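Local coordinates for putative pachytene checkpoint protein 2 (Caenorhabditis elegans, PDB 4XGU), which is an AAA+ ATPase of the PCH2 subfamily that remodels partner proteins and probably plays a key role in chromosome recombination during meiosis, at residues Y152-A157 with S197-D202. Residues are numbered along the deposited sequence; the frame is centred on the assembly and turned at random.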
loop_
_atom_site.group_PDB
_atom_site.type_symbol
_atom_site.label_atom_id
_atom_site.label_comp_id
_atom_site.label_asym_id
_atom_site.label_seq_id
_atom_site.Cartn_x
_atom_site.Cartn_y
_atom_site.Cartn_z
ATOM N N TYR B 152 26.078 34.779 2.347
ATOM C CA TYR B 152 25.145 34.201 3.309
ATOM C C TYR B 152 25.786 33.072 4.103
ATOM O O TYR B 152 25.681 33.027 5.328
ATOM C CB TYR B 152 23.889 33.686 2.601
ATOM C CG TYR B 152 22.747 33.340 3.530
ATOM C CD1 TYR B 152 22.618 32.062 4.061
ATOM C CD2 TYR B 152 21.790 34.288 3.868
ATOM C CE1 TYR B 152 21.570 31.741 4.904
ATOM C CE2 TYR B 152 20.740 33.976 4.709
ATOM C CZ TYR B 152 20.635 32.701 5.224
ATOM O OH TYR B 152 19.590 32.385 6.065
ATOM N N VAL B 153 26.448 32.160 3.401
ATOM C CA VAL B 153 27.046 30.999 4.048
ATOM C C VAL B 153 28.217 31.431 4.925
ATOM O O VAL B 153 28.461 30.848 5.984
ATOM C CB VAL B 153 27.502 29.957 3.013
ATOM C CG1 VAL B 153 28.220 28.818 3.688
ATOM C CG2 VAL B 153 26.301 29.429 2.246
ATOM N N ALA B 154 28.924 32.471 4.491
ATOM C CA ALA B 154 29.991 33.065 5.292
ATOM C C ALA B 154 29.441 33.570 6.619
ATOM O O ALA B 154 30.090 33.457 7.659
ATOM C CB ALA B 154 30.664 34.198 4.534
ATOM N N ALA B 155 28.239 34.131 6.574
ATOM C CA ALA B 155 27.587 34.633 7.775
ATOM C C ALA B 155 27.247 33.482 8.714
ATOM O O ALA B 155 27.440 33.584 9.925
ATOM C CB ALA B 155 26.337 35.414 7.412
ATOM N N LEU B 156 26.739 32.390 8.149
ATOM C CA LEU B 156 26.433 31.197 8.932
ATOM C C LEU B 156 27.686 30.670 9.615
ATOM O O LEU B 156 27.654 30.295 10.785
ATOM C CB LEU B 156 25.825 30.107 8.050
ATOM C CG LEU B 156 24.373 30.279 7.610
ATOM C CD1 LEU B 156 23.969 29.127 6.714
ATOM C CD2 LEU B 156 23.458 30.359 8.816
ATOM N N ALA B 157 28.789 30.653 8.874
ATOM C CA ALA B 157 30.060 30.167 9.397
ATOM C C ALA B 157 30.624 31.105 10.460
ATOM O O ALA B 157 31.099 30.654 11.503
ATOM C CB ALA B 157 31.060 29.985 8.263
ATOM N N SER B 197 37.304 27.872 3.610
ATOM C CA SER B 197 38.451 27.292 4.304
ATOM C C SER B 197 39.620 28.275 4.373
ATOM O O SER B 197 40.367 28.298 5.351
ATOM C CB SER B 197 38.893 26.004 3.614
ATOM O OG SER B 197 39.362 26.273 2.304
ATOM N N ILE B 198 39.773 29.085 3.331
ATOM C CA ILE B 198 40.818 30.103 3.301
ATOM C C ILE B 198 40.395 31.343 4.089
ATOM O O ILE B 198 41.181 31.900 4.854
ATOM C CB ILE B 198 41.170 30.506 1.856
ATOM C CG1 ILE B 198 41.730 29.305 1.091
ATOM C CG2 ILE B 198 42.171 31.649 1.844
ATOM C CD1 ILE B 198 41.876 29.548 -0.391
ATOM N N ARG B 199 39.147 31.763 3.900
ATOM C CA ARG B 199 38.592 32.909 4.615
ATOM C C ARG B 199 38.675 32.742 6.129
ATOM O O ARG B 199 38.952 33.697 6.852
ATOM C CB ARG B 199 37.136 33.132 4.210
ATOM C CG ARG B 199 36.930 34.096 3.055
ATOM C CD ARG B 199 36.383 35.423 3.560
ATOM N NE ARG B 199 35.362 35.974 2.672
ATOM C CZ ARG B 199 34.157 36.369 3.073
ATOM N NH1 ARG B 199 33.820 36.277 4.353
ATOM N NH2 ARG B 199 33.291 36.859 2.197
ATOM N N MET B 200 38.434 31.523 6.599
ATOM C CA MET B 200 38.402 31.242 8.028
ATOM C C MET B 200 39.702 30.609 8.521
ATOM O O MET B 200 39.741 30.032 9.608
ATOM C CB MET B 200 37.229 30.315 8.361
ATOM C CG MET B 200 35.879 30.777 7.831
ATOM S SD MET B 200 35.130 32.088 8.813
ATOM C CE MET B 200 33.700 32.479 7.806
ATOM N N ASN B 201 40.763 30.710 7.726
ATOM C CA ASN B 201 42.009 30.022 8.049
ATOM C C ASN B 201 42.678 30.581 9.302
ATOM O O ASN B 201 43.456 29.890 9.959
ATOM C CB ASN B 201 42.976 30.080 6.864
ATOM C CG ASN B 201 43.577 31.455 6.664
ATOM O OD1 ASN B 201 43.005 32.466 7.072
ATOM N ND2 ASN B 201 44.737 31.498 6.024
ATOM N N ASP B 202 42.368 31.829 9.633
ATOM C CA ASP B 202 42.860 32.425 10.868
ATOM C C ASP B 202 42.153 31.787 12.063
ATOM O O ASP B 202 42.739 31.623 13.133
ATOM C CB ASP B 202 42.652 33.943 10.862
ATOM C CG ASP B 202 43.585 34.670 11.821
ATOM O OD1 ASP B 202 43.830 34.157 12.934
ATOM O OD2 ASP B 202 44.079 35.758 11.455
#
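M200 reaches across to helix 145-161 and touches it with its terminal methyl alone. CE lies 3.7 Å from CB of A157 and also 3.7 Å from the carbonyl O of A154, meeting the helix where two residues one turn apart face it. The side chain starts with CG anti to the carbonyl carbon (chi1 -52°) and bends at chi2 before the extended last bond carries CE to the helix. Methionine suits this place, being long and flexible enough to span backbones whose nearest CA atoms, those of A157 and M200, are 8.5 Å apart; the two alanines, with single methyl groups, let the thioether end come close to the helix surface. This is the tighter, more buried part of the contact, and A154 also packs on L196 of helix 185-199.

The R199 side is looser. Its chain is bent at chi2 and chi3, and NH1 comes to 3.8 Å from CB of A154, the methyl sitting oblique to the guanidinium plane, without a hydrogen bond across the contact. Arginine is long enough to bring its guanidinium to this methyl from a partly exposed position, and its side chain also touches H12 of strand 12-16.

M200 is the first residue to leave helical geometry after helix 185-199, which begins at the end of the Walker A P-loop. The contact thus packs the C-terminal end of this P-loop helix, away from the ADP, against helix 145-161 in the AAA+ ATPase fold.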